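Local coordinates for protein (alpha-2u-globulin) (Rattus norvegicus, PDB 2A2U) that probably binds and carries small hydrophobic ligands in the barrel of a lipocalin, and can form a complex with a hyaline droplet inducer, at residues 31-40 / 59-67. Sequence-based numbering, arbitrary orientation.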
ATOM      1  N   VAL A  31      19.880 -10.618  -9.139  1.00 35.62           N
ATOM      2  CA  VAL A  31      19.181  -9.355  -8.913  1.00 35.62           C
ATOM      3  C   VAL A  31      19.849  -8.426  -7.905  1.00 35.62           C
ATOM      4  O   VAL A  31      19.686  -7.213  -7.971  1.00 35.62           O
ATOM      5  CB  VAL A  31      17.697  -9.607  -8.519  1.00 28.69           C
ATOM      6  CG1 VAL A  31      17.597 -10.131  -7.110  1.00 28.69           C
ATOM      7  CG2 VAL A  31      16.885  -8.344  -8.671  1.00 28.69           C
ATOM      8  N   ALA A  32      20.634  -8.997  -7.000  1.00 26.31           N
ATOM      9  CA  ALA A  32      21.339  -8.215  -5.991  1.00 26.31           C
ATOM     10  C   ALA A  32      22.254  -7.176  -6.624  1.00 26.31           C
ATOM     11  O   ALA A  32      22.437  -6.092  -6.081  1.00 26.31           O
ATOM     12  CB  ALA A  32      22.146  -9.125  -5.103  1.00 24.48           C
ATOM     13  N   LYS A  33      22.823  -7.509  -7.778  1.00 23.14           N
ATOM     14  CA  LYS A  33      23.729  -6.607  -8.479  1.00 23.14           C
ATOM     15  C   LYS A  33      23.053  -5.472  -9.225  1.00 23.14           C
ATOM     16  O   LYS A  33      23.730  -4.618  -9.794  1.00 23.14           O
ATOM     17  CB  LYS A  33      24.598  -7.393  -9.443  1.00 54.80           C
ATOM     18  CG  LYS A  33      25.567  -8.313  -8.770  1.00 54.80           C
ATOM     19  CD  LYS A  33      26.294  -9.110  -9.807  1.00 54.80           C
ATOM     20  CE  LYS A  33      27.323 -10.010  -9.176  1.00 54.80           C
ATOM     21  NZ  LYS A  33      27.930 -10.902 -10.206  1.00 54.80           N
ATOM     22  N   LEU A  34      21.724  -5.480  -9.260  1.00 19.17           N
ATOM     23  CA  LEU A  34      20.963  -4.436  -9.939  1.00 19.17           C
ATOM     24  C   LEU A  34      20.803  -3.212  -9.046  1.00 19.17           C
ATOM     25  O   LEU A  34      20.327  -2.172  -9.486  1.00 19.17           O
ATOM     26  CB  LEU A  34      19.591  -4.969 -10.342  1.00 25.46           C
ATOM     27  CG  LEU A  34      19.578  -6.097 -11.370  1.00 25.46           C
ATOM     28  CD1 LEU A  34      18.167  -6.596 -11.547  1.00 25.46           C
ATOM     29  CD2 LEU A  34      20.126  -5.588 -12.694  1.00 25.46           C
ATOM     30  N   ASN A  35      21.214  -3.345  -7.789  1.00 17.95           N
ATOM     31  CA  ASN A  35      21.127  -2.258  -6.825  1.00 17.95           C
ATOM     32  C   ASN A  35      21.927  -1.062  -7.312  1.00 17.95           C
ATOM     33  O   ASN A  35      23.003  -1.227  -7.873  1.00 17.95           O
ATOM     34  CB  ASN A  35      21.683  -2.708  -5.473  1.00 60.27           C
ATOM     35  CG  ASN A  35      20.703  -2.498  -4.337  1.00 60.27           C
ATOM     36  OD1 ASN A  35      20.720  -3.232  -3.350  1.00 60.27           O
ATOM     37  ND2 ASN A  35      19.832  -1.508  -4.475  1.00 60.27           N
ATOM     38  N   GLY A  36      21.389   0.138  -7.138  1.00 18.14           N
ATOM     39  CA  GLY A  36      22.129   1.314  -7.550  1.00 18.14           C
ATOM     40  C   GLY A  36      21.384   2.264  -8.451  1.00 18.14           C
ATOM     41  O   GLY A  36      20.193   2.118  -8.676  1.00 18.14           O
ATOM     42  N   ASP A  37      22.099   3.246  -8.970  1.00 19.36           N
ATOM     43  CA  ASP A  37      21.519   4.244  -9.843  1.00 19.36           C
ATOM     44  C   ASP A  37      21.408   3.795 -11.279  1.00 19.36           C
ATOM     45  O   ASP A  37      22.310   3.143 -11.805  1.00 19.36           O
ATOM     46  CB  ASP A  37      22.332   5.522  -9.774  1.00 39.16           C
ATOM     47  CG  ASP A  37      22.305   6.138  -8.405  1.00 39.16           C
ATOM     48  OD1 ASP A  37      21.220   6.536  -7.950  1.00 39.16           O
ATOM     49  OD2 ASP A  37      23.364   6.218  -7.764  1.00 39.16           O
ATOM     50  N   TRP A  38      20.284   4.139 -11.900  1.00 15.02           N
ATOM     51  CA  TRP A  38      20.029   3.793 -13.289  1.00 15.02           C
ATOM     52  C   TRP A  38      19.387   4.979 -13.955  1.00 15.02           C
ATOM     53  O   TRP A  38      18.788   5.800 -13.282  1.00 15.02           O
ATOM     54  CB  TRP A  38      19.093   2.596 -13.383  1.00  2.00           C
ATOM     55  CG  TRP A  38      19.694   1.333 -12.879  1.00  2.00           C
ATOM     56  CD1 TRP A  38      19.613   0.839 -11.603  1.00  2.00           C
ATOM     57  CD2 TRP A  38      20.462   0.398 -13.632  1.00  2.00           C
ATOM     58  NE1 TRP A  38      20.285  -0.357 -11.531  1.00  2.00           N
ATOM     59  CE2 TRP A  38      20.816  -0.657 -12.755  1.00  2.00           C
ATOM     60  CE3 TRP A  38      20.890   0.336 -14.967  1.00  2.00           C
ATOM     61  CZ2 TRP A  38      21.586  -1.761 -13.178  1.00  2.00           C
ATOM     62  CZ3 TRP A  38      21.659  -0.766 -15.388  1.00  2.00           C
ATOM     63  CH2 TRP A  38      21.994  -1.800 -14.490  1.00  2.00           C
ATOM     64  N   PHE A  39      19.515   5.072 -15.273  1.00 18.72           N
ATOM     65  CA  PHE A  39      18.942   6.179 -16.031  1.00 18.72           C
ATOM     66  C   PHE A  39      18.117   5.614 -17.160  1.00 18.72           C
ATOM     67  O   PHE A  39      18.428   4.539 -17.668  1.00 18.72           O
ATOM     68  CB  PHE A  39      20.041   7.036 -16.647  1.00 43.21           C
ATOM     69  CG  PHE A  39      20.886   7.741 -15.649  1.00 43.21           C
ATOM     70  CD1 PHE A  39      21.989   7.119 -15.087  1.00 43.21           C
ATOM     71  CD2 PHE A  39      20.586   9.038 -15.276  1.00 43.21           C
ATOM     72  CE1 PHE A  39      22.778   7.778 -14.165  1.00 43.21           C
ATOM     73  CE2 PHE A  39      21.371   9.709 -14.355  1.00 43.21           C
ATOM     74  CZ  PHE A  39      22.469   9.075 -13.797  1.00 43.21           C
ATOM     75  N   SER A  40      17.073   6.336 -17.556  1.00 26.13           N
ATOM     76  CA  SER A  40      16.213   5.911 -18.653  1.00 26.13           C
ATOM     77  C   SER A  40      16.875   6.301 -19.960  1.00 26.13           C
ATOM     78  O   SER A  40      17.141   7.477 -20.193  1.00 26.13           O
ATOM     79  CB  SER A  40      14.838   6.565 -18.540  1.00 26.29           C
ATOM     80  OG  SER A  40      14.095   5.953 -17.506  1.00 26.29           O
ATOM     81  N   VAL A  59       8.647   7.147 -18.004  1.00 26.74           N
ATOM     82  CA  VAL A  59       9.269   7.402 -16.712  1.00 26.74           C
ATOM     83  C   VAL A  59      10.778   7.549 -16.821  1.00 26.74           C
ATOM     84  O   VAL A  59      11.430   6.872 -17.615  1.00 26.74           O
ATOM     85  CB  VAL A  59       8.924   6.295 -15.666  1.00 20.14           C
ATOM     86  CG1 VAL A  59       7.425   6.051 -15.638  1.00 20.14           C
ATOM     87  CG2 VAL A  59       9.689   5.011 -15.955  1.00 20.14           C
ATOM     88  N   PHE A  60      11.320   8.445 -16.004  1.00 25.66           N
ATOM     89  CA  PHE A  60      12.740   8.718 -15.977  1.00 25.66           C
ATOM     90  C   PHE A  60      13.334   8.102 -14.717  1.00 25.66           C
ATOM     91  O   PHE A  60      13.330   8.697 -13.642  1.00 25.66           O
ATOM     92  CB  PHE A  60      12.955  10.227 -16.016  1.00 13.36           C
ATOM     93  CG  PHE A  60      12.221  10.908 -17.135  1.00 13.36           C
ATOM     94  CD1 PHE A  60      12.333  10.441 -18.440  1.00 13.36           C
ATOM     95  CD2 PHE A  60      11.412  12.011 -16.888  1.00 13.36           C
ATOM     96  CE1 PHE A  60      11.654  11.059 -19.487  1.00 13.36           C
ATOM     97  CE2 PHE A  60      10.727  12.637 -17.936  1.00 13.36           C
ATOM     98  CZ  PHE A  60      10.853  12.152 -19.236  1.00 13.36           C
ATOM     99  N   MET A  61      13.842   6.890 -14.863  1.00 20.54           N
ATOM    100  CA  MET A  61      14.422   6.144 -13.759  1.00 20.54           C
ATOM    101  C   MET A  61      15.558   6.887 -13.078  1.00 20.54           C
ATOM    102  O   MET A  61      16.214   7.731 -13.687  1.00 20.54           O
ATOM    103  CB  MET A  61      14.905   4.788 -14.275  1.00  2.00           C
ATOM    104  CG  MET A  61      15.242   3.747 -13.196  1.00  2.00           C
ATOM    105  SD  MET A  61      13.880   3.415 -12.007  1.00  2.00           S
ATOM    106  CE  MET A  61      12.419   3.412 -13.215  1.00  2.00           C
ATOM    107  N   GLN A  62      15.783   6.562 -11.808  1.00 27.22           N
ATOM    108  CA  GLN A  62      16.840   7.180 -11.020  1.00 27.22           C
ATOM    109  C   GLN A  62      17.645   6.184 -10.202  1.00 27.22           C
ATOM    110  O   GLN A  62      18.872   6.225 -10.204  1.00 27.22           O
ATOM    111  CB  GLN A  62      16.271   8.209 -10.058  1.00 51.99           C
ATOM    112  CG  GLN A  62      15.508   9.332 -10.684  1.00 51.99           C
ATOM    113  CD  GLN A  62      15.069  10.337  -9.652  1.00 51.99           C
ATOM    114  OE1 GLN A  62      15.019  11.528  -9.916  1.00 51.99           O
ATOM    115  NE2 GLN A  62      14.765   9.861  -8.458  1.00 51.99           N
ATOM    116  N   HIS A  63      16.956   5.292  -9.500  1.00 18.75           N
ATOM    117  CA  HIS A  63      17.626   4.325  -8.645  1.00 18.75           C
ATOM    118  C   HIS A  63      16.765   3.089  -8.452  1.00 18.75           C
ATOM    119  O   HIS A  63      15.545   3.175  -8.472  1.00 18.75           O
ATOM    120  CB  HIS A  63      17.896   4.983  -7.285  1.00 19.46           C
ATOM    121  CG  HIS A  63      18.696   4.148  -6.344  1.00 19.46           C
ATOM    122  ND1 HIS A  63      20.073   4.240  -6.261  1.00 19.46           N
ATOM    123  CD2 HIS A  63      18.328   3.222  -5.432  1.00 19.46           C
ATOM    124  CE1 HIS A  63      20.507   3.398  -5.335  1.00 19.46           C
ATOM    125  NE2 HIS A  63      19.471   2.771  -4.818  1.00 19.46           N
ATOM    126  N   ILE A  64      17.410   1.939  -8.298  1.00 12.55           N
ATOM    127  CA  ILE A  64      16.726   0.680  -8.059  1.00 12.55           C
ATOM    128  C   ILE A  64      17.262   0.101  -6.751  1.00 12.55           C
ATOM    129  O   ILE A  64      18.474  -0.012  -6.572  1.00 12.55           O
ATOM    130  CB  ILE A  64      16.987  -0.349  -9.185  1.00 15.75           C
ATOM    131  CG1 ILE A  64      16.257   0.067 -10.459  1.00 15.75           C
ATOM    132  CG2 ILE A  64      16.536  -1.746  -8.748  1.00 15.75           C
ATOM    133  CD1 ILE A  64      16.414  -0.909 -11.600  1.00 15.75           C
ATOM    134  N   ASP A  65      16.357  -0.207  -5.824  1.00 16.07           N
ATOM    135  CA  ASP A  65      16.720  -0.785  -4.534  1.00 16.07           C
ATOM    136  C   ASP A  65      16.325  -2.244  -4.508  1.00 16.07           C
ATOM    137  O   ASP A  65      15.259  -2.611  -4.973  1.00 16.07           O
ATOM    138  CB  ASP A  65      16.011  -0.063  -3.391  1.00 24.92           C
ATOM    139  CG  ASP A  65      16.585   1.290  -3.121  1.00 24.92           C
ATOM    140  OD1 ASP A  65      17.788   1.360  -2.810  1.00 24.92           O
ATOM    141  OD2 ASP A  65      15.839   2.282  -3.202  1.00 24.92           O
ATOM    142  N   VAL A  66      17.193  -3.091  -3.994  1.00 20.47           N
ATOM    143  CA  VAL A  66      16.872  -4.500  -3.929  1.00 20.47           C
ATOM    144  C   VAL A  66      16.437  -4.804  -2.491  1.00 20.47           C
ATOM    145  O   VAL A  66      17.239  -4.726  -1.568  1.00 20.47           O
ATOM    146  CB  VAL A  66      18.072  -5.342  -4.403  1.00 18.18           C
ATOM    147  CG1 VAL A  66      17.780  -6.807  -4.265  1.00 18.18           C
ATOM    148  CG2 VAL A  66      18.368  -5.027  -5.867  1.00 18.18           C
ATOM    149  N   LEU A  67      15.146  -5.081  -2.311  1.00 25.57           N
ATOM    150  CA  LEU A  67      14.560  -5.346  -0.997  1.00 25.57           C
ATOM    151  C   LEU A  67      14.189  -6.815  -0.809  1.00 25.57           C
ATOM    152  O   LEU A  67      14.549  -7.655  -1.631  1.00 25.57           O
ATOM    153  CB  LEU A  67      13.308  -4.487  -0.841  1.00 12.66           C
ATOM    154  CG  LEU A  67      13.434  -3.046  -1.346  1.00 12.66           C
ATOM    155  CD1 LEU A  67      12.075  -2.401  -1.449  1.00 12.66           C
ATOM    156  CD2 LEU A  67      14.349  -2.237  -0.431  1.00 12.66           C
TER
HETATM  157  O   HOH W   1      16.185   9.029 -16.357  1.00 36.43           O
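Gly36 and Ile64 form an antiparallel hydrogen-bonded pair, Ile64 N giving to Gly36 O at 2.8 Å and Gly36 N to Ile64 O, and Asp37 and His63 follow as the non-hydrogen-bonded pair. Ile64 O also takes the amide of Asn35, whose ND2 lies 2.9 Å from it, so two donors grip one carbonyl. On the face carrying Asp37 and His63, the imidazole, swung anti to its own backbone N (chi1 -175°), lies across Gly36 with the carbonyl O of that glycine over one face. His63 ND1 reaches Asp37 OD1 at 3.1 Å; the oxygen lies in the ring plane but is met from above the carboxylate plane. Ile64 packs on the other side of the sheet, its CD1 over the five-membered ring of Trp38, a CH-pi contact 4.0 Å from the centroid. The indole is pinned by Trp38 NE1 bonding to Leu34 O at 2.7 Å, an almost straight bond. Trp38 N still bonds to Gln62 O, from above the carbonyl plane. At the far end regular bridges give way to Ser40 OG, which donates to Val59 O and accepts from Met61 N, while a water links Ser40 N to Met61 O. A classic beta bulge at Gln62 and His63, opposite Lys74 of strand 70-78, interrupts strand 60-67. This pairing joins the first two strands of the lipocalin barrel; strand 131-140 pairs with 36-44, and Val120 and Phe122 of strand 119-128 pack against Trp38 and Ile64 respectively.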